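Local structure of CCHC-type domain-containing protein (Trypanosoma brucei brucei, 7C43) at residues I38-E43 / K98-C103; E43-T48 / R56-Q61. The protein probably acts as an RNase D-type 3'-5' RNA exonuclease that carries zinc knuckles and binds metal ions and nucleotides. One frame throughout, in Å; residues are numbered along the deposited sequence.

In the fold
Both interactions use strand 37-44 of the mixed sheet in the exonuclease domain, and they share Glu-43. Interaction 1 pairs the strand in parallel with 97-100, and every residue that touches is buried. Interaction 2 pairs its end antiparallel with 57-64. It is also mostly buried, but lies farther from the centre of the chain and is exposed at Arg-56. The chemistry follows the place. Interaction 1 joins two backbone bonds to apolar packing, and past the paired residues Asp-41 holds two manganese ions. Interaction 2 relies on four backbone bonds and a beta bulge, and presents Glu-43 and Ala-44 to the ribose of AMP.

Interaction 1: I38-E43 / K98-C103; sequences IALDIE and KLFFDC. With MN (manganese (II) ion), chain D; MN (manganese (II) ion), chain E; AMP (adenosine monophosphate), chain F.
Leu-40 meets Phe-100 because both side chains start beside their own backbone N, at chi1 -63° and -74°. Leu-40 CB then lies over one face of the Phe-100 ring, 4.2 Å from its centroid, in a CH-pi contact. The CD1 branch of Leu-40 reaches the far end of the same ring, 3.7 Å from Phe-100 CZ. It also runs alongside Lys-98 CB. On the other face of the sheet, Ala-39 CB packs against Leu-99 CB.

The backbones pair as parallel strands. Leu-99 N donates to Ile-38 O at 2.7 Å, and Leu-40 N donates to Leu-99 O at 2.9 Å. Both bonds are nearly straight at the hydrogen. Beyond them the segments diverge, and water 1 bridges Leu-40 O and Phe-101 N.

The divergence comes just before the metal site. Asp-41 CG is anti to the backbone N (chi1 -165°), and its carboxylate spans two manganese ions. Asp-41 OD1 binds one ion at 2.1 Å and OD2 binds the other at 2.3 Å. AMP O1P bridges the same two ions. This two-metal centre is characteristic of DEDD exonucleases, and would probably polarise the phosphate. Water 2 ties Ile-42 O to the ion held by OD1.

Asp-191, on helix 182-202, also binds the ion held by OD2. That helix covers Ala-39 and Leu-99. Helix 104-112 packs on Ile-42 and Phe-100 through Asp-106, and strand 57-64 lies along the other edge of strand 37-44.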
loop_
_atom_site.group_PDB
_atom_site.type_symbol
_atom_site.label_atom_id
_atom_site.label_comp_id
_atom_site.label_asym_id
_atom_site.label_seq_id
_atom_site.Cartn_x
_atom_site.Cartn_y
_atom_site.Cartn_z
ATOM N N ILE A 38 2.645 -1.251 -12.370
ATOM C CA ILE A 38 3.883 -0.624 -11.981
ATOM C C ILE A 38 3.687 -0.120 -10.571
ATOM O O ILE A 38 2.828 0.719 -10.332
ATOM C CB ILE A 38 4.241 0.554 -12.891
ATOM C CG1 ILE A 38 4.338 0.095 -14.361
ATOM C CG2 ILE A 38 5.554 1.202 -12.416
ATOM C CD1 ILE A 38 4.615 1.204 -15.364
ATOM N N ALA A 39 4.487 -0.616 -9.632
ATOM C CA ALA A 39 4.474 -0.058 -8.286
ATOM C C ALA A 39 5.354 1.186 -8.259
ATOM O O ALA A 39 6.504 1.138 -8.695
ATOM C CB ALA A 39 4.946 -1.079 -7.274
ATOM N N LEU A 40 4.800 2.285 -7.737
ATOM C CA LEU A 40 5.495 3.562 -7.620
ATOM C C LEU A 40 5.646 4.037 -6.193
ATOM O O LEU A 40 4.885 3.661 -5.314
ATOM C CB LEU A 40 4.774 4.638 -8.398
ATOM C CG LEU A 40 4.705 4.381 -9.897
ATOM C CD1 LEU A 40 3.777 5.412 -10.527
ATOM C CD2 LEU A 40 6.094 4.417 -10.522
ATOM N N ASP A 41 6.660 4.862 -5.983
ATOM C CA ASP A 41 6.848 5.539 -4.738
ATOM C C ASP A 41 7.713 6.753 -5.001
ATOM O O ASP A 41 8.365 6.811 -6.035
ATOM C CB ASP A 41 7.525 4.606 -3.736
ATOM C CG ASP A 41 7.427 5.105 -2.299
ATOM O OD1 ASP A 41 6.513 5.896 -1.988
ATOM O OD2 ASP A 41 8.260 4.671 -1.488
ATOM N N ILE A 42 7.711 7.704 -4.051
ATOM C CA ILE A 42 8.580 8.894 -4.074
ATOM C C ILE A 42 9.417 9.021 -2.803
ATOM O O ILE A 42 8.892 8.872 -1.723
ATOM C CB ILE A 42 7.720 10.161 -4.240
ATOM C CG1 ILE A 42 6.926 10.079 -5.552
ATOM C CG2 ILE A 42 8.576 11.408 -4.177
ATOM C CD1 ILE A 42 6.056 11.297 -5.852
ATOM N N GLU A 43 10.710 9.307 -2.944
ATOM C CA GLU A 43 11.527 9.764 -1.849
ATOM C C GLU A 43 11.733 11.231 -2.097
ATOM O O GLU A 43 12.244 11.601 -3.144
ATOM C CB GLU A 43 12.946 9.148 -1.815
ATOM C CG GLU A 43 13.188 7.779 -1.207
ATOM C CD GLU A 43 12.307 7.397 -0.041
ATOM O OE1 GLU A 43 11.799 6.254 -0.057
ATOM O OE2 GLU A 43 12.108 8.209 0.881
ATOM N N LYS A 98 -1.002 1.773 -11.954
ATOM C CA LYS A 98 0.019 2.330 -11.072
ATOM C C LYS A 98 -0.342 1.921 -9.662
ATOM O O LYS A 98 -1.426 2.254 -9.215
ATOM C CB LYS A 98 0.072 3.862 -11.148
ATOM C CG LYS A 98 -0.019 4.439 -12.550
ATOM C CD LYS A 98 0.962 3.799 -13.509
ATOM C CE LYS A 98 0.818 4.385 -14.901
ATOM N NZ LYS A 98 -0.557 4.498 -15.458
ATOM N N LEU A 99 0.543 1.217 -8.972
ATOM C CA LEU A 99 0.254 0.770 -7.621
ATOM C C LEU A 99 0.945 1.665 -6.628
ATOM O O LEU A 99 2.143 1.864 -6.718
ATOM C CB LEU A 99 0.721 -0.668 -7.424
ATOM C CG LEU A 99 0.161 -1.709 -8.394
ATOM C CD1 LEU A 99 1.101 -2.903 -8.503
ATOM C CD2 LEU A 99 -1.231 -2.153 -7.973
ATOM N N PHE A 100 0.187 2.177 -5.665
ATOM C CA PHE A 100 0.729 2.985 -4.573
ATOM C C PHE A 100 0.360 2.402 -3.224
ATOM O O PHE A 100 -0.659 1.719 -3.091
ATOM C CB PHE A 100 0.152 4.418 -4.615
ATOM C CG PHE A 100 0.705 5.271 -5.716
ATOM C CD1 PHE A 100 0.139 5.247 -6.968
ATOM C CD2 PHE A 100 1.784 6.114 -5.503
ATOM C CE1 PHE A 100 0.642 6.032 -7.998
ATOM C CE2 PHE A 100 2.297 6.898 -6.538
ATOM C CZ PHE A 100 1.719 6.850 -7.782
ATOM N N PHE A 101 1.152 2.737 -2.209
ATOM C CA PHE A 101 0.715 2.597 -0.808
ATOM C C PHE A 101 0.585 3.973 -0.114
ATOM O O PHE A 101 1.572 4.583 0.290
ATOM C CB PHE A 101 1.653 1.664 -0.043
ATOM C CG PHE A 101 1.087 1.173 1.262
ATOM C CD1 PHE A 101 1.301 1.884 2.447
ATOM C CD2 PHE A 101 0.350 -0.014 1.317
ATOM C CE1 PHE A 101 0.788 1.420 3.665
ATOM C CE2 PHE A 101 -0.167 -0.473 2.534
ATOM C CZ PHE A 101 0.041 0.246 3.707
ATOM N N ASP A 102 -0.653 4.411 0.066
ATOM C CA ASP A 102 -1.011 5.801 0.438
ATOM C C ASP A 102 -0.536 6.761 -0.623
ATOM O O ASP A 102 0.576 7.252 -0.547
ATOM C CB ASP A 102 -0.474 6.234 1.808
ATOM C CG ASP A 102 -1.042 7.573 2.252
ATOM O OD1 ASP A 102 -1.824 8.195 1.516
ATOM O OD2 ASP A 102 -0.719 8.016 3.366
ATOM N N CYS A 103 -1.392 7.051 -1.592
ATOM C CA CYS A 103 -1.006 7.877 -2.744
ATOM C C CYS A 103 -1.172 9.392 -2.514
ATOM O O CYS A 103 -0.830 10.163 -3.390
ATOM C CB CYS A 103 -1.825 7.470 -3.984
ATOM S SG CYS A 103 -3.596 7.877 -3.885
HETATM MN MN MN D . 9.440 5.096 0.482
HETATM MN MN MN E . 5.779 6.462 -0.056
HETATM P P AMP F . 7.511 6.754 2.339
HETATM O O1P AMP F . 7.637 6.314 0.918
HETATM O O2P AMP F . 8.204 5.696 3.128
HETATM O O3P AMP F . 6.083 7.050 2.619
HETATM O "O5'" AMP F . 8.327 8.128 2.486
HETATM C "C5'" AMP F . 8.013 9.268 1.653
HETATM C "C4'" AMP F . 8.747 10.544 2.034
HETATM O "O4'" AMP F . 8.129 11.159 3.198
HETATM C "C3'" AMP F . 10.233 10.485 2.376
HETATM O "O3'" AMP F . 11.084 10.457 1.239
HETATM C "C2'" AMP F . 10.405 11.775 3.168
HETATM O "O2'" AMP F . 10.464 12.981 2.428
HETATM C "C1'" AMP F . 9.123 11.775 3.998
HETATM N N9 AMP F . 9.268 10.990 5.218
HETATM C C8 AMP F . 9.115 9.632 5.361
HETATM N N7 AMP F . 9.334 9.200 6.579
HETATM C C5 AMP F . 9.653 10.351 7.287
HETATM C C6 AMP F . 9.984 10.569 8.635
HETATM N N6 AMP F . 10.051 9.596 9.543
HETATM N N1 AMP F . 10.246 11.838 9.020
HETATM C C2 AMP F . 10.178 12.815 8.105
HETATM N N3 AMP F . 9.882 12.733 6.808
HETATM C C4 AMP F . 9.623 11.459 6.459
HETATM O O HOH W 1 3.413 4.258 -2.831
HETATM O O HOH W 2 6.261 8.389 -0.903
HETATM O O HOH W 3 3.757 6.775 -0.600
#

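Interaction 2: E43-T48 / R56-Q61; sequences EAFCTT and RISLVQ. With AMP (adenosine monophosphate), chain F.
Arg-56 runs along the Phe-45 side chain in the same direction. Arg-56 CB sits over one face of the Phe-45 ring, 4.0 Å from its centroid, in a CH-pi contact. The straight arginine chain carries CD along the ring to 3.9 Å from Phe-45 CE2. The guanidinium plane is turned 39° from the ring. Ser-58 CB meets the edge of that ring near its plane. Its hydroxyl is held elsewhere, by Trp-175 O and Arg-178.

Glu-43 lies on the other face of the sheet from Ala-44. Its chain bends at chi2 and passes almost perpendicular to the Gln-61 side chain, while its CG packs on Leu-59 CD1. Its OE1 faces the manganese ion that Asp-41 OD2 holds, at a long distance for a ligand.

The backbone is antiparallel with a classic beta bulge. Glu-43 O accepts in its carbonyl plane from both Ser-58 N (3.0 Å) and Leu-59 N (3.1 Å). Glu-43 N donates to Leu-59 O, and Phe-45 N donates to Arg-56 O at 2.8 Å.

The bulge thus grips one carbonyl twice, right where the nucleotide binds. AMP O3' lies 2.5 Å from Glu-43 OE2, so short that its exact geometry is doubtful; it also accepts from Ala-44 N. AMP O2' donates to Ala-44 O at 2.7 Å. Through Ala-44 N and O, both ribose hydroxyls are read at the strand end, consistent with recognition of an RNA 3' end.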
loop_
_atom_site.group_PDB
_atom_site.type_symbol
_atom_site.label_atom_id
_atom_site.label_comp_id
_atom_site.label_asym_id
_atom_site.label_seq_id
_atom_site.Cartn_x
_atom_site.Cartn_y
_atom_site.Cartn_z
ATOM N N GLU A 43 10.710 9.307 -2.944
ATOM C CA GLU A 43 11.527 9.764 -1.849
ATOM C C GLU A 43 11.733 11.231 -2.097
ATOM O O GLU A 43 12.244 11.601 -3.144
ATOM C CB GLU A 43 12.946 9.148 -1.815
ATOM C CG GLU A 43 13.188 7.779 -1.207
ATOM C CD GLU A 43 12.307 7.397 -0.041
ATOM O OE1 GLU A 43 11.799 6.254 -0.057
ATOM O OE2 GLU A 43 12.108 8.209 0.881
ATOM N N ALA A 44 11.439 12.042 -1.081
ATOM C CA ALA A 44 11.537 13.486 -1.151
ATOM C C ALA A 44 12.453 14.039 -0.060
ATOM O O ALA A 44 12.716 13.367 0.941
ATOM C CB ALA A 44 10.152 14.072 -0.998
ATOM N N PHE A 45 12.905 15.275 -0.264
ATOM C CA PHE A 45 13.668 16.017 0.736
ATOM C C PHE A 45 12.805 16.162 1.978
ATOM O O PHE A 45 11.657 16.540 1.879
ATOM C CB PHE A 45 13.988 17.446 0.258
ATOM C CG PHE A 45 15.096 17.560 -0.742
ATOM C CD1 PHE A 45 15.562 16.466 -1.482
ATOM C CD2 PHE A 45 15.643 18.813 -0.990
ATOM C CE1 PHE A 45 16.578 16.615 -2.422
ATOM C CE2 PHE A 45 16.661 18.969 -1.913
ATOM C CZ PHE A 45 17.123 17.872 -2.641
ATOM N N CYS A 46 13.381 15.905 3.138
ATOM C CA CYS A 46 12.655 16.018 4.386
ATOM C C CYS A 46 12.317 17.440 4.669
ATOM O O CYS A 46 13.121 18.312 4.459
ATOM C CB CYS A 46 13.478 15.450 5.522
ATOM S SG CYS A 46 13.582 13.664 5.404
ATOM N N THR A 47 11.141 17.697 5.160
ATOM C CA THR A 47 10.773 19.041 5.469
ATOM C C THR A 47 11.018 19.280 6.949
ATOM O O THR A 47 10.577 18.538 7.787
ATOM C CB THR A 47 9.299 19.287 5.193
ATOM O OG1 THR A 47 8.530 18.529 6.115
ATOM C CG2 THR A 47 8.930 18.840 3.842
ATOM N N THR A 48 11.776 20.322 7.228
ATOM C CA THR A 48 12.142 20.756 8.565
ATOM C C THR A 48 10.945 21.197 9.339
ATOM O O THR A 48 10.863 20.994 10.532
ATOM C CB THR A 48 13.076 21.958 8.510
ATOM O OG1 THR A 48 12.345 23.119 8.093
ATOM C CG2 THR A 48 14.225 21.694 7.557
ATOM N N ARG A 56 11.068 18.508 -1.965
ATOM C CA ARG A 56 11.550 18.340 -3.313
ATOM C C ARG A 56 11.783 16.868 -3.651
ATOM O O ARG A 56 12.401 16.144 -2.896
ATOM C CB ARG A 56 12.834 19.129 -3.492
ATOM C CG ARG A 56 13.359 19.185 -4.911
ATOM C CD ARG A 56 14.479 20.194 -4.916
ATOM N NE ARG A 56 15.199 20.199 -6.164
ATOM C CZ ARG A 56 16.265 20.954 -6.410
ATOM N NH1 ARG A 56 16.749 21.777 -5.483
ATOM N NH2 ARG A 56 16.845 20.878 -7.599
ATOM N N ILE A 57 11.326 16.472 -4.825
ATOM C CA ILE A 57 11.413 15.112 -5.285
ATOM C C ILE A 57 12.887 14.836 -5.527
ATOM O O ILE A 57 13.587 15.628 -6.115
ATOM C CB ILE A 57 10.547 14.854 -6.564
ATOM C CG1 ILE A 57 9.082 14.748 -6.166
ATOM C CG2 ILE A 57 10.955 13.543 -7.256
ATOM C CD1 ILE A 57 8.113 14.616 -7.330
ATOM N N SER A 58 13.357 13.721 -4.994
ATOM C CA SER A 58 14.743 13.305 -5.150
ATOM C C SER A 58 14.773 12.082 -6.041
ATOM O O SER A 58 15.498 12.036 -7.048
ATOM C CB SER A 58 15.347 13.034 -3.761
ATOM O OG SER A 58 16.698 12.607 -3.827
ATOM N N LEU A 59 13.967 11.092 -5.658
ATOM C CA LEU A 59 13.839 9.876 -6.397
ATOM C C LEU A 59 12.381 9.518 -6.583
ATOM O O LEU A 59 11.541 9.751 -5.710
ATOM C CB LEU A 59 14.497 8.712 -5.661
ATOM C CG LEU A 59 15.931 8.724 -5.147
ATOM C CD1 LEU A 59 16.076 7.576 -4.145
ATOM C CD2 LEU A 59 16.956 8.606 -6.276
ATOM N N VAL A 60 12.122 8.893 -7.725
ATOM C CA VAL A 60 10.903 8.156 -7.957
ATOM C C VAL A 60 11.397 6.726 -8.133
ATOM O O VAL A 60 12.382 6.526 -8.810
ATOM C CB VAL A 60 10.174 8.650 -9.223
ATOM C CG1 VAL A 60 8.978 7.759 -9.551
ATOM C CG2 VAL A 60 9.728 10.101 -9.034
ATOM N N GLN A 61 10.715 5.770 -7.505
ATOM C CA GLN A 61 11.074 4.379 -7.507
ATOM C C GLN A 61 9.992 3.637 -8.256
ATOM O O GLN A 61 8.811 3.880 -8.024
ATOM C CB GLN A 61 11.094 3.846 -6.079
ATOM C CG GLN A 61 12.103 4.505 -5.154
ATOM C CD GLN A 61 11.498 5.534 -4.220
ATOM O OE1 GLN A 61 11.179 5.247 -3.078
ATOM N NE2 GLN A 61 11.374 6.755 -4.704
HETATM P P AMP F . 7.511 6.754 2.339
HETATM O O1P AMP F . 7.637 6.314 0.918
HETATM O O2P AMP F . 8.204 5.696 3.128
HETATM O O3P AMP F . 6.083 7.050 2.619
HETATM O "O5'" AMP F . 8.327 8.128 2.486
HETATM C "C5'" AMP F . 8.013 9.268 1.653
HETATM C "C4'" AMP F . 8.747 10.544 2.034
HETATM O "O4'" AMP F . 8.129 11.159 3.198
HETATM C "C3'" AMP F . 10.233 10.485 2.376
HETATM O "O3'" AMP F . 11.084 10.457 1.239
HETATM C "C2'" AMP F . 10.405 11.775 3.168
HETATM O "O2'" AMP F . 10.464 12.981 2.428
HETATM C "C1'" AMP F . 9.123 11.775 3.998
HETATM N N9 AMP F . 9.268 10.990 5.218
HETATM C C8 AMP F . 9.115 9.632 5.361
HETATM N N7 AMP F . 9.334 9.200 6.579
HETATM C C5 AMP F . 9.653 10.351 7.287
HETATM C C6 AMP F . 9.984 10.569 8.635
HETATM N N6 AMP F . 10.051 9.596 9.543
HETATM N N1 AMP F . 10.246 11.838 9.020
HETATM C C2 AMP F . 10.178 12.815 8.105
HETATM N N3 AMP F . 9.882 12.733 6.808
HETATM C C4 AMP F . 9.623 11.459 6.459
#